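Local coordinates for 4-methyl-5(B-hydroxyethyl)-thiazole monophosphate biosynthesis enzyme (Vibrio cholerae O1 biovar El Tor, PDB 3OT1), which is of unknown function but belongs to the DJ-1/PfpI family and may take part in making the thiazole phosphate precursor of thiamine, at residues Val125-Thr130 with Gln155-Ser160; Pro114-Ala119 with Pro133-His138. One frame throughout, in Å; residues are numbered along the deposited sequence.

Interaction 1: residues Val125-Thr130 with Gln155-Ser160; sequences VGARMT and QHLLTS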
loop_
_atom_site.group_PDB
_atom_site.type_symbol
_atom_site.label_atom_id
_atom_site.label_comp_id
_atom_site.label_asym_id
_atom_site.label_seq_id
_atom_site.Cartn_x
_atom_site.Cartn_y
_atom_site.Cartn_z
ATOM N N VAL A 125 -9.146 19.560 18.917
ATOM C CA VAL A 125 -8.844 20.965 19.076
ATOM C C VAL A 125 -7.687 21.120 20.062
ATOM O O VAL A 125 -7.657 20.486 21.121
ATOM C CB VAL A 125 -10.071 21.758 19.570
ATOM C CG1 VAL A 125 -9.716 23.232 19.784
ATOM C CG2 VAL A 125 -11.196 21.657 18.571
ATOM N N GLY A 126 -6.705 21.915 19.674
ATOM C CA GLY A 126 -5.532 22.101 20.500
ATOM C C GLY A 126 -4.413 21.091 20.308
ATOM O O GLY A 126 -3.333 21.292 20.834
ATOM N N ALA A 127 -4.629 20.040 19.522
ATOM C CA ALA A 127 -3.594 19.019 19.320
ATOM C C ALA A 127 -2.607 19.424 18.247
ATOM O O ALA A 127 -2.989 20.042 17.249
ATOM C CB ALA A 127 -4.217 17.690 18.926
ATOM N N ARG A 128 -1.349 19.061 18.439
ATOM C CA ARG A 128 -0.371 19.093 17.358
ATOM C C ARG A 128 -0.706 17.977 16.381
ATOM O O ARG A 128 -1.013 16.850 16.800
ATOM C CB ARG A 128 1.047 18.898 17.889
ATOM C CG ARG A 128 1.527 20.002 18.788
ATOM C CD ARG A 128 3.024 20.041 18.933
ATOM N NE ARG A 128 3.707 20.109 17.635
ATOM C CZ ARG A 128 3.850 21.202 16.873
ATOM N NH1 ARG A 128 4.517 21.108 15.721
ATOM N NH2 ARG A 128 3.355 22.385 17.245
HETATM N N MSE A 129 -0.645 18.287 15.085
HETATM C CA MSE A 129 -0.908 17.302 14.054
HETATM C C MSE A 129 -0.262 17.686 12.760
HETATM O O MSE A 129 -0.008 18.856 12.488
HETATM C CB MSE A 129 -2.408 17.091 13.850
HETATM C CG MSE A 129 -3.154 18.333 13.385
HETATM SE SE MSE A 129 -5.064 18.067 13.250
HETATM C CE MSE A 129 -5.511 18.000 15.108
ATOM N N THR A 130 -0.042 16.652 11.948
ATOM C CA THR A 130 0.350 16.829 10.562
ATOM C C THR A 130 -0.777 16.321 9.667
ATOM O O THR A 130 -1.817 15.837 10.134
ATOM C CB THR A 130 1.693 16.142 10.237
ATOM O OG1 THR A 130 2.206 16.652 9.012
ATOM C CG2 THR A 130 1.608 14.641 10.137
ATOM N N GLN A 155 -3.567 13.972 23.738
ATOM C CA GLN A 155 -4.875 13.587 23.233
ATOM C C GLN A 155 -4.824 12.242 22.495
ATOM O O GLN A 155 -5.719 11.918 21.720
ATOM C CB GLN A 155 -5.459 14.684 22.336
ATOM C CG GLN A 155 -5.787 15.963 23.098
ATOM C CD GLN A 155 -6.470 16.976 22.216
ATOM O OE1 GLN A 155 -7.362 16.636 21.450
ATOM N NE2 GLN A 155 -6.071 18.238 22.334
ATOM N N HIS A 156 -3.790 11.434 22.769
ATOM C CA HIS A 156 -3.642 10.095 22.184
ATOM C C HIS A 156 -3.886 10.132 20.679
ATOM O O HIS A 156 -4.745 9.401 20.169
ATOM C CB HIS A 156 -4.623 9.109 22.830
ATOM C CG HIS A 156 -4.572 9.098 24.317
ATOM N ND1 HIS A 156 -5.536 9.692 25.101
ATOM C CD2 HIS A 156 -3.648 8.595 25.165
ATOM C CE1 HIS A 156 -5.214 9.537 26.376
ATOM N NE2 HIS A 156 -4.074 8.875 26.441
ATOM N N LEU A 157 -3.167 11.007 19.978
ATOM C CA LEU A 157 -3.427 11.266 18.562
ATOM C C LEU A 157 -2.175 11.054 17.717
ATOM O O LEU A 157 -1.123 11.633 17.966
ATOM C CB LEU A 157 -3.913 12.714 18.372
ATOM C CG LEU A 157 -4.194 13.101 16.924
ATOM C CD1 LEU A 157 -5.402 12.347 16.382
ATOM C CD2 LEU A 157 -4.352 14.615 16.775
ATOM N N LEU A 158 -2.295 10.223 16.686
ATOM C CA LEU A 158 -1.197 9.974 15.761
ATOM C C LEU A 158 -1.629 10.448 14.380
ATOM O O LEU A 158 -2.683 10.017 13.896
ATOM C CB LEU A 158 -0.889 8.481 15.707
ATOM C CG LEU A 158 0.310 8.084 14.832
ATOM C CD1 LEU A 158 1.631 8.572 15.469
ATOM C CD2 LEU A 158 0.313 6.572 14.606
ATOM N N THR A 159 -0.841 11.308 13.748
ATOM C CA THR A 159 -1.149 11.722 12.406
ATOM C C THR A 159 0.051 11.559 11.479
ATOM O O THR A 159 1.194 11.448 11.910
ATOM C CB THR A 159 -1.677 13.175 12.362
ATOM O OG1 THR A 159 -0.734 14.047 12.987
ATOM C CG2 THR A 159 -3.040 13.270 12.997
ATOM N N SER A 160 -0.239 11.515 10.177
ATOM C CA SER A 160 0.808 11.335 9.195
ATOM C C SER A 160 0.362 11.929 7.858
ATOM O O SER A 160 -0.765 12.365 7.712
ATOM C CB SER A 160 1.174 9.860 9.101
ATOM O OG SER A 160 2.321 9.584 8.330
HETATM O O HOH W 1 -0.887 14.209 15.767
#

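Interaction 2: residues Pro114-Ala119 with Pro133-His138; sequences PALVFA and PNFFDH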
loop_
_atom_site.group_PDB
_atom_site.type_symbol
_atom_site.label_atom_id
_atom_site.label_comp_id
_atom_site.label_asym_id
_atom_site.label_seq_id
_atom_site.Cartn_x
_atom_site.Cartn_y
_atom_site.Cartn_z
ATOM N N PRO A 114 -6.784 14.520 8.665
ATOM C CA PRO A 114 -6.658 15.481 9.791
ATOM C C PRO A 114 -7.139 16.880 9.389
ATOM O O PRO A 114 -7.649 17.607 10.243
ATOM C CB PRO A 114 -5.161 15.451 10.117
ATOM C CG PRO A 114 -4.728 14.044 9.697
ATOM C CD PRO A 114 -5.523 13.816 8.421
ATOM N N ALA A 115 -6.955 17.270 8.130
ATOM C CA ALA A 115 -7.408 18.580 7.633
ATOM C C ALA A 115 -8.917 18.621 7.403
ATOM O O ALA A 115 -9.619 19.490 7.937
ATOM C CB ALA A 115 -6.658 18.932 6.362
ATOM N N LEU A 116 -9.426 17.700 6.588
ATOM C CA LEU A 116 -10.811 17.752 6.149
ATOM C C LEU A 116 -11.806 17.194 7.151
ATOM O O LEU A 116 -13.005 17.505 7.047
ATOM C CB LEU A 116 -10.983 17.070 4.796
ATOM C CG LEU A 116 -10.193 17.694 3.650
ATOM C CD1 LEU A 116 -10.519 16.976 2.338
ATOM C CD2 LEU A 116 -10.448 19.195 3.535
ATOM N N VAL A 117 -11.327 16.407 8.125
ATOM C CA VAL A 117 -12.179 15.899 9.190
ATOM C C VAL A 117 -11.890 16.636 10.508
ATOM O O VAL A 117 -12.773 17.321 11.028
ATOM C CB VAL A 117 -12.086 14.377 9.362
ATOM C CG1 VAL A 117 -13.074 13.939 10.461
ATOM C CG2 VAL A 117 -12.362 13.676 8.027
ATOM N N PHE A 118 -10.685 16.514 11.048
ATOM C CA PHE A 118 -10.460 17.044 12.396
ATOM C C PHE A 118 -10.553 18.575 12.443
ATOM O O PHE A 118 -11.281 19.137 13.267
ATOM C CB PHE A 118 -9.112 16.624 12.976
ATOM C CG PHE A 118 -8.875 15.132 13.078
ATOM C CD1 PHE A 118 -9.905 14.193 13.080
ATOM C CD2 PHE A 118 -7.562 14.680 13.206
ATOM C CE1 PHE A 118 -9.607 12.841 13.184
ATOM C CE2 PHE A 118 -7.291 13.351 13.328
ATOM C CZ PHE A 118 -8.292 12.435 13.317
ATOM N N ALA A 119 -9.811 19.244 11.564
ATOM C CA ALA A 119 -9.781 20.696 11.573
ATOM C C ALA A 119 -11.173 21.243 11.238
ATOM O O ALA A 119 -11.630 22.168 11.909
ATOM C CB ALA A 119 -8.702 21.221 10.667
ATOM N N PRO A 133 0.732 17.553 2.819
ATOM C CA PRO A 133 1.248 18.902 2.605
ATOM C C PRO A 133 0.322 19.805 1.820
ATOM O O PRO A 133 0.332 21.017 2.030
ATOM C CB PRO A 133 2.554 18.646 1.855
ATOM C CG PRO A 133 3.015 17.359 2.372
ATOM C CD PRO A 133 1.764 16.543 2.527
ATOM N N ASN A 134 -0.467 19.241 0.907
ATOM C CA ASN A 134 -1.361 20.070 0.110
ATOM C C ASN A 134 -2.527 20.611 0.937
ATOM O O ASN A 134 -3.285 21.463 0.451
ATOM C CB ASN A 134 -1.814 19.354 -1.188
ATOM C CG ASN A 134 -0.692 19.216 -2.208
ATOM O OD1 ASN A 134 0.334 19.903 -2.155
ATOM N ND2 ASN A 134 -0.857 18.265 -3.119
ATOM N N PHE A 135 -2.617 20.187 2.214
ATOM C CA PHE A 135 -3.630 20.648 3.147
ATOM C C PHE A 135 -3.056 21.271 4.432
ATOM O O PHE A 135 -3.806 21.555 5.365
ATOM C CB PHE A 135 -4.614 19.501 3.480
ATOM C CG PHE A 135 -5.470 19.108 2.319
ATOM C CD1 PHE A 135 -6.609 19.815 2.021
ATOM C CD2 PHE A 135 -5.098 18.074 1.483
ATOM C CE1 PHE A 135 -7.385 19.481 0.930
ATOM C CE2 PHE A 135 -5.875 17.732 0.381
ATOM C CZ PHE A 135 -7.015 18.434 0.101
ATOM N N PHE A 136 -1.747 21.526 4.464
ATOM C CA PHE A 136 -1.131 22.129 5.656
ATOM C C PHE A 136 -1.837 23.415 6.082
ATOM O O PHE A 136 -1.912 23.733 7.269
ATOM C CB PHE A 136 0.337 22.472 5.396
ATOM C CG PHE A 136 1.312 21.313 5.468
ATOM C CD1 PHE A 136 1.046 20.099 6.089
ATOM C CD2 PHE A 136 2.594 21.528 4.972
ATOM C CE1 PHE A 136 2.046 19.123 6.126
ATOM C CE2 PHE A 136 3.560 20.561 5.018
ATOM C CZ PHE A 136 3.298 19.376 5.618
ATOM N N ASP A 137 -2.336 24.155 5.099
ATOM C CA ASP A 137 -2.972 25.434 5.379
ATOM C C ASP A 137 -4.293 25.332 6.157
ATOM O O ASP A 137 -4.818 26.339 6.625
ATOM C CB ASP A 137 -3.119 26.267 4.091
ATOM C CG ASP A 137 -4.112 25.680 3.086
ATOM O OD1 ASP A 137 -4.495 26.450 2.174
ATOM O OD2 ASP A 137 -4.520 24.502 3.174
ATOM N N HIS A 138 -4.814 24.116 6.310
ATOM C CA HIS A 138 -6.011 23.887 7.107
ATOM C C HIS A 138 -5.738 23.766 8.613
ATOM O O HIS A 138 -6.659 23.789 9.413
ATOM C CB HIS A 138 -6.676 22.585 6.672
ATOM C CG HIS A 138 -7.413 22.677 5.376
ATOM N ND1 HIS A 138 -6.856 23.175 4.217
ATOM C CD2 HIS A 138 -8.669 22.295 5.054
ATOM C CE1 HIS A 138 -7.747 23.120 3.243
ATOM N NE2 HIS A 138 -8.857 22.591 3.725
#

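Interaction 1: residues Val125-Thr130 with Gln155-Ser160
The carboxamide of Gln155 is the flat group here: the methyl of Ala127 lies against one face, with CB 3.9 Å from Gln155 NE2, and the carbonyl oxygen of Val125 sits at the amide edge, close to its plane. Gln155 NE2 donates to Val125 O across 3.0 Å at 165°, reaching the carbonyl from 39° above its plane. Glutamine is long enough for this because its chain runs extended beyond CG. Gly126, at a positive phi that suits glycine, turns the loop just beyond the bond.

Further along, Leu157 CD2 rests between two apolar groups, 3.8 Å from Ala127 CB and 3.9 Å from CE of Met129, a selenomethionine whose chain bends at chi3 to bring that methyl over.

Thr159 then supplies the second polar tie. With chi1 at 55° its hydroxyl points across the gap, where OG1 accepts the backbone N-H of Thr130 (2.9 Å). A water also bonds to Thr159 OG1 and donates to Arg128 O, filling in where the backbones stand apart. Thr130 CG2 packs on Ser160 CA at 3.5 Å, while Thr130 OG1 turns to Ser145 O.

Leu157 and Thr159 face this loop and helix 113-119, whereas Leu158 faces helix 166-178, as befits a sheet strand covered on both faces in the alpha/beta sandwich of the DJ-1/PfpI family.

Interaction 2: residues Pro114-Ala119 with Pro133-His138
Helix 113-119 follows strand 106-110 at the place where DJ-1/PfpI relatives have their nucleophile elbow, and its Ala115 and Leu116 receive Phe135 and His138 from the 3-10 segment 133-138. Alanine allows a close approach: Ala115 CB touches Phe135 CB at 3.6 Å and His138 CB at 3.7 Å, filling the notch between these two residues. Leu116 reaches in with one branch, CD2 lying 3.8 Å from His138 NE2 and 4.0 Å from Phe135 CE1. Its CG is anti to the carbonyl carbon (chi1 -61°), which carries the isobutyl end toward the aromatic pair. Ala119, closing a wider pi-type turn onto Pro114 O, sets its CB against His138 O.

The two rings also pack on each other. Phe135 CD1 stands 3.7 Å above one face of the imidazole, offset toward the rim, while His138 NE2 lies in the plane of the phenyl ring at its edge. On the other nitrogen, ND1 donates to Asp137 OD2 (2.9 Å, 152°), a bond lying in the imidazole plane that helps fix the ring's rotation. Side-chain packing thus joins a compact 3-10 segment to the helix that follows the probable nucleophile elbow of a DJ-1-like fold.

Overall arrangement
Interactions 1 and 2 lie with their centres about 12 Å apart and touch directly, their segments alternating along the chain. Helix 113-119 is the link: it meets 133-138 in interaction 2 and also lies over strand 157-160. Pro114 CG is 3.8 Å from Thr159 CG2, and Phe118 CE2 is 3.7 Å from Leu157 CD1. Thr130 touches both segments of interaction 2, its O lying 3.4 Å from Pro114 CB and its OG1 3.8 Å from Phe136 CE1. Together they fasten the polypeptide after the helix both to the sheet and to the helix itself, beside the family's probable nucleophile elbow, while Pro133 and Asn134 also pack against a neighbouring subunit.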